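Local coordinates for putative ABC transporter, ATP-binding protein ComA (PDB 3K8U) that is the C39-family peptidase domain of a putative ATP-binding ABC transporter from Streptococcus mutans, with a papain-like (clan CA) fold of helices against an antiparallel sheet, at residues Y33-K43 against V55-F63. Sequence-based numbering, arbitrary orientation.
Sequences YSIAYLRELSK and VEAAKKLGF
Leu61, just past the C-terminal end of helix 51-60, pushes its branched end between Tyr33, Tyr37, Leu38 and Leu41, joining that helix to helix 35-41 and to Tyr33 just before it, in the helical part of this papain-like peptidase domain. CD2 of Leu61 sits almost squarely over the Tyr33 ring, 3.8 Å from its centroid and 11° off the ring normal, a CH-pi contact. The same methyl meets the edge of the Tyr37 ring near its plane, CE2 of Tyr37 to CD2 of Leu61 being 4.2 Å, so one tyrosine offers a face and the other a rim. With CG of Tyr37 anti to the backbone N (chi1 178°), that ring also takes CD1 of Leu41 over one face, toward its rim. The Leu38 side chain lies roughly perpendicular to Leu61, its CD2 3.8 Å from CD1 of Leu61. Helix 17-28, the third of this part, touches Tyr33 through Ala26, Leu38 through Ala23 and Ala57 through Leu22. Where the backbones come closest, the small Ala57 faces Ser42, CB to CB 3.8 Å. The hydroxyl of Ser42 turns back to Leu38 O, which it and Ser42 N approach from above and below the plane of that carbonyl. A Schellman motif ends each helix, with Lys43 and Gly62 at positive phi. Near the solvent side, NZ of Lys43 stands 3.5 Å from NZ of Lys60; Glu56 OE1, 4.4 Å from Lys43 NZ, probably eases this like-charge approach without forming a salt bridge. Extended beyond CG, Lys60 donates from NZ to Leu41 O at 3.3 Å, along one of its lone pairs, with a C=O...N angle of 137°.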
ATOM      1  N   TYR A  33       9.956  10.725  -1.775  1.00 28.94           N
ATOM      2  CA  TYR A  33      10.760  10.346  -0.620  1.00 25.33           C
ATOM      3  C   TYR A  33      11.445   9.013  -0.890  1.00 22.72           C
ATOM      4  O   TYR A  33      10.832   8.079  -1.417  1.00 20.67           O
ATOM      5  CB  TYR A  33       9.890  10.227   0.633  1.00 25.81           C
ATOM      6  CG  TYR A  33       9.235  11.520   1.050  1.00 28.95           C
ATOM      7  CD1 TYR A  33       9.967  12.521   1.687  1.00 29.45           C
ATOM      8  CD2 TYR A  33       7.882  11.751   0.798  1.00 29.62           C
ATOM      9  CE1 TYR A  33       9.370  13.719   2.062  1.00 31.28           C
ATOM     10  CE2 TYR A  33       7.276  12.944   1.169  1.00 30.12           C
ATOM     11  CZ  TYR A  33       8.026  13.922   1.798  1.00 32.04           C
ATOM     12  OH  TYR A  33       7.431  15.106   2.163  1.00 35.13           O
ATOM     13  N   SER A  34      12.714   8.928  -0.511  1.00 19.30           N
ATOM     14  CA  SER A  34      13.499   7.716  -0.714  1.00 16.64           C
ATOM     15  C   SER A  34      13.081   6.603   0.232  1.00 14.04           C
ATOM     16  O   SER A  34      12.566   6.860   1.319  1.00 13.41           O
ATOM     17  CB  SER A  34      14.981   8.008  -0.485  1.00 15.79           C
ATOM     18  OG  SER A  34      15.237   8.270   0.887  1.00 14.55           O
ATOM     19  N   ILE A  35      13.336   5.368  -0.184  1.00 13.51           N
ATOM     20  CA  ILE A  35      13.022   4.200   0.631  1.00 15.20           C
ATOM     21  C   ILE A  35      13.836   4.224   1.926  1.00 15.75           C
ATOM     22  O   ILE A  35      13.303   3.959   3.003  1.00 12.99           O
ATOM     23  CB  ILE A  35      13.286   2.894  -0.158  1.00 15.19           C
ATOM     24  CG1 ILE A  35      12.164   2.683  -1.187  1.00 19.06           C
ATOM     25  CG2 ILE A  35      13.384   1.695   0.781  1.00 16.61           C
ATOM     26  CD1 ILE A  35      12.305   1.413  -1.996  1.00 22.15           C
ATOM     27  N   ALA A  36      15.113   4.595   1.827  1.00 13.53           N
ATOM     28  CA  ALA A  36      15.983   4.643   3.003  1.00 14.56           C
ATOM     29  C   ALA A  36      15.444   5.609   4.057  1.00 14.82           C
ATOM     30  O   ALA A  36      15.494   5.326   5.256  1.00 16.58           O
ATOM     31  CB  ALA A  36      17.409   5.031   2.596  1.00 16.25           C
ATOM     32  N   TYR A  37      14.920   6.741   3.600  1.00 15.65           N
ATOM     33  CA  TYR A  37      14.362   7.753   4.495  1.00 16.93           C
ATOM     34  C   TYR A  37      13.073   7.263   5.157  1.00 17.59           C
ATOM     35  O   TYR A  37      12.902   7.393   6.370  1.00 16.71           O
ATOM     36  CB  TYR A  37      14.093   9.040   3.715  1.00 19.48           C
ATOM     37  CG  TYR A  37      13.465  10.162   4.513  1.00 22.91           C
ATOM     38  CD1 TYR A  37      14.173  10.809   5.525  1.00 27.27           C
ATOM     39  CD2 TYR A  37      12.173  10.603   4.229  1.00 24.83           C
ATOM     40  CE1 TYR A  37      13.612  11.870   6.232  1.00 28.61           C
ATOM     41  CE2 TYR A  37      11.601  11.660   4.929  1.00 26.77           C
ATOM     42  CZ  TYR A  37      12.325  12.289   5.926  1.00 30.01           C
ATOM     43  OH  TYR A  37      11.765  13.339   6.617  1.00 31.92           O
ATOM     44  N   LEU A  38      12.170   6.701   4.359  1.00 16.86           N
ATOM     45  CA  LEU A  38      10.899   6.205   4.884  1.00 17.52           C
ATOM     46  C   LEU A  38      11.078   4.974   5.761  1.00 17.15           C
ATOM     47  O   LEU A  38      10.300   4.750   6.688  1.00 19.83           O
ATOM     48  CB  LEU A  38       9.909   5.928   3.748  1.00 16.03           C
ATOM     49  CG  LEU A  38       9.499   7.173   2.957  1.00 18.90           C
ATOM     50  CD1 LEU A  38       8.494   6.797   1.888  1.00 18.58           C
ATOM     51  CD2 LEU A  38       8.906   8.211   3.900  1.00 18.66           C
ATOM     52  N   ARG A  39      12.118   4.193   5.487  1.00 16.38           N
ATOM     53  CA  ARG A  39      12.412   2.999   6.276  1.00 17.11           C
ATOM     54  C   ARG A  39      12.700   3.439   7.709  1.00 18.89           C
ATOM     55  O   ARG A  39      12.240   2.817   8.670  1.00 17.23           O
ATOM     56  CB  ARG A  39      13.634   2.272   5.707  1.00 17.15           C
ATOM     57  CG  ARG A  39      13.949   0.940   6.384  1.00 17.38           C
ATOM     58  CD  ARG A  39      15.321   0.411   5.979  1.00 18.33           C
ATOM     59  NE  ARG A  39      15.434   0.209   4.536  1.00 19.44           N
ATOM     60  CZ  ARG A  39      16.343   0.795   3.762  1.00 20.17           C
ATOM     61  NH1 ARG A  39      17.232   1.634   4.283  1.00 18.51           N
ATOM     62  NH2 ARG A  39      16.381   0.520   2.467  1.00 17.46           N
ATOM     63  N   GLU A  40      13.459   4.525   7.837  1.00 19.35           N
ATOM     64  CA  GLU A  40      13.812   5.074   9.143  1.00 22.90           C
ATOM     65  C   GLU A  40      12.601   5.707   9.836  1.00 23.49           C
ATOM     66  O   GLU A  40      12.363   5.465  11.023  1.00 24.06           O
ATOM     67  CB  GLU A  40      14.952   6.091   8.991  1.00 25.31           C
ATOM     68  CG  GLU A  40      15.317   6.867  10.261  1.00 31.99           C
ATOM     69  CD  GLU A  40      15.690   5.976  11.437  1.00 36.57           C
ATOM     70  OE1 GLU A  40      16.221   4.864  11.220  1.00 37.51           O
ATOM     71  OE2 GLU A  40      15.457   6.400  12.591  1.00 40.35           O
ATOM     72  N   LEU A  41      11.820   6.478   9.083  1.00 23.33           N
ATOM     73  CA  LEU A  41      10.630   7.143   9.616  1.00 24.67           C
ATOM     74  C   LEU A  41       9.533   6.187  10.075  1.00 24.88           C
ATOM     75  O   LEU A  41       8.777   6.502  10.998  1.00 24.25           O
ATOM     76  CB  LEU A  41      10.047   8.106   8.583  1.00 25.98           C
ATOM     77  CG  LEU A  41      10.328   9.599   8.757  1.00 31.06           C
ATOM     78  CD1 LEU A  41      11.824   9.863   8.723  1.00 31.75           C
ATOM     79  CD2 LEU A  41       9.610  10.376   7.663  1.00 30.01           C
ATOM     80  N   SER A  42       9.430   5.036   9.417  1.00 23.25           N
ATOM     81  CA  SER A  42       8.412   4.043   9.758  1.00 24.46           C
ATOM     82  C   SER A  42       8.887   2.991  10.759  1.00 25.04           C
ATOM     83  O   SER A  42       8.149   2.055  11.072  1.00 25.10           O
ATOM     84  CB  SER A  42       7.906   3.354   8.487  1.00 23.96           C
ATOM     85  OG  SER A  42       8.958   2.670   7.830  1.00 22.11           O
ATOM     86  N   LYS A  43      10.121   3.139  11.244  1.00 26.09           N
ATOM     87  CA  LYS A  43      10.709   2.205  12.207  1.00 28.67           C
ATOM     88  C   LYS A  43      10.763   0.771  11.667  1.00 28.43           C
ATOM     89  O   LYS A  43      10.611  -0.201  12.413  1.00 27.87           O
ATOM     90  CB  LYS A  43       9.944   2.256  13.540  1.00 30.99           C
ATOM     91  CG  LYS A  43      10.049   3.600  14.256  1.00 35.57           C
ATOM     92  CD  LYS A  43       9.233   3.615  15.543  1.00 39.90           C
ATOM     93  CE  LYS A  43       9.482   4.887  16.349  1.00 42.08           C
ATOM     94  NZ  LYS A  43       9.170   6.127  15.578  1.00 44.37           N
ATOM     95  N   VAL A  55       1.476   4.283   9.173  1.00 22.59           N
ATOM     96  CA  VAL A  55       0.633   5.393   9.603  1.00 26.10           C
ATOM     97  C   VAL A  55       1.442   6.506  10.268  1.00 26.57           C
ATOM     98  O   VAL A  55       1.266   7.683   9.946  1.00 27.31           O
ATOM     99  CB  VAL A  55      -0.482   4.905  10.559  1.00 26.30           C
ATOM    100  CG1 VAL A  55      -1.218   6.086  11.176  1.00 28.54           C
ATOM    101  CG2 VAL A  55      -1.464   4.023   9.803  1.00 28.47           C
ATOM    102  N   GLU A  56       2.335   6.130  11.182  1.00 28.56           N
ATOM    103  CA  GLU A  56       3.173   7.099  11.886  1.00 30.09           C
ATOM    104  C   GLU A  56       4.047   7.885  10.919  1.00 29.76           C
ATOM    105  O   GLU A  56       4.166   9.108  11.033  1.00 29.11           O
ATOM    106  CB  GLU A  56       4.055   6.403  12.926  1.00 33.53           C
ATOM    107  CG  GLU A  56       3.288   5.823  14.106  1.00 39.87           C
ATOM    108  CD  GLU A  56       4.192   5.168  15.139  1.00 43.98           C
ATOM    109  OE1 GLU A  56       5.147   4.457  14.750  1.00 46.27           O
ATOM    110  OE2 GLU A  56       3.940   5.363  16.348  1.00 46.11           O
ATOM    111  N   ALA A  57       4.646   7.181   9.963  1.00 27.50           N
ATOM    112  CA  ALA A  57       5.505   7.813   8.969  1.00 26.99           C
ATOM    113  C   ALA A  57       4.704   8.784   8.108  1.00 26.41           C
ATOM    114  O   ALA A  57       5.126   9.921   7.892  1.00 25.69           O
ATOM    115  CB  ALA A  57       6.177   6.759   8.103  1.00 24.53           C
ATOM    116  N   ALA A  58       3.534   8.343   7.649  1.00 26.81           N
ATOM    117  CA  ALA A  58       2.666   9.171   6.818  1.00 27.49           C
ATOM    118  C   ALA A  58       2.282  10.472   7.528  1.00 29.06           C
ATOM    119  O   ALA A  58       2.242  11.533   6.904  1.00 27.83           O
ATOM    120  CB  ALA A  58       1.418   8.395   6.428  1.00 27.72           C
ATOM    121  N   LYS A  59       2.000  10.379   8.827  1.00 30.63           N
ATOM    122  CA  LYS A  59       1.627  11.547   9.627  1.00 34.75           C
ATOM    123  C   LYS A  59       2.794  12.523   9.756  1.00 35.94           C
ATOM    124  O   LYS A  59       2.597  13.740   9.763  1.00 37.72           O
ATOM    125  CB  LYS A  59       1.134  11.124  11.014  1.00 36.01           C
ATOM    126  CG  LYS A  59      -0.252  10.491  11.023  1.00 39.22           C
ATOM    127  CD  LYS A  59      -0.707  10.177  12.443  1.00 41.87           C
ATOM    128  CE  LYS A  59      -2.112   9.585  12.472  1.00 43.86           C
ATOM    129  NZ  LYS A  59      -3.157  10.535  11.981  1.00 46.15           N
ATOM    130  N   LYS A  60       4.007  11.986   9.861  1.00 37.91           N
ATOM    131  CA  LYS A  60       5.210  12.808   9.963  1.00 38.32           C
ATOM    132  C   LYS A  60       5.459  13.505   8.626  1.00 37.79           C
ATOM    133  O   LYS A  60       6.125  14.538   8.570  1.00 39.63           O
ATOM    134  CB  LYS A  60       6.428  11.953  10.326  1.00 39.63           C
ATOM    135  CG  LYS A  60       6.389  11.323  11.710  1.00 41.22           C
ATOM    136  CD  LYS A  60       7.602  10.428  11.911  1.00 43.83           C
ATOM    137  CE  LYS A  60       7.570   9.709  13.250  1.00 45.79           C
ATOM    138  NZ  LYS A  60       8.716   8.758  13.382  1.00 47.54           N
ATOM    139  N   LEU A  61       4.935  12.921   7.550  1.00 36.31           N
ATOM    140  CA  LEU A  61       5.086  13.485   6.215  1.00 35.52           C
ATOM    141  C   LEU A  61       4.030  14.551   5.931  1.00 35.72           C
ATOM    142  O   LEU A  61       4.025  15.154   4.859  1.00 36.61           O
ATOM    143  CB  LEU A  61       5.001  12.389   5.154  1.00 34.72           C
ATOM    144  CG  LEU A  61       6.060  11.286   5.141  1.00 34.04           C
ATOM    145  CD1 LEU A  61       5.734  10.299   4.033  1.00 33.13           C
ATOM    146  CD2 LEU A  61       7.447  11.880   4.938  1.00 32.75           C
ATOM    147  N   GLY A  62       3.131  14.764   6.888  1.00 36.08           N
ATOM    148  CA  GLY A  62       2.084  15.758   6.725  1.00 35.71           C
ATOM    149  C   GLY A  62       0.825  15.238   6.056  1.00 35.63           C
ATOM    150  O   GLY A  62       0.083  16.003   5.441  1.00 35.14           O
ATOM    151  N   PHE A  63       0.585  13.934   6.157  1.00 34.79           N
ATOM    152  CA  PHE A  63      -0.602  13.332   5.561  1.00 34.24           C
ATOM    153  C   PHE A  63      -1.641  13.001   6.618  1.00 33.53           C
ATOM    154  O   PHE A  63      -1.304  12.607   7.734  1.00 34.61           O
ATOM    155  CB  PHE A  63      -0.250  12.037   4.815  1.00 34.45           C
ATOM    156  CG  PHE A  63       0.436  12.252   3.499  1.00 34.53           C
ATOM    157  CD1 PHE A  63      -0.302  12.526   2.354  1.00 34.48           C
ATOM    158  CD2 PHE A  63       1.819  12.167   3.401  1.00 34.79           C
ATOM    159  CE1 PHE A  63       0.330  12.712   1.127  1.00 36.28           C
ATOM    160  CE2 PHE A  63       2.459  12.351   2.181  1.00 34.74           C
ATOM    161  CZ  PHE A  63       1.714  12.624   1.041  1.00 35.18           C
TER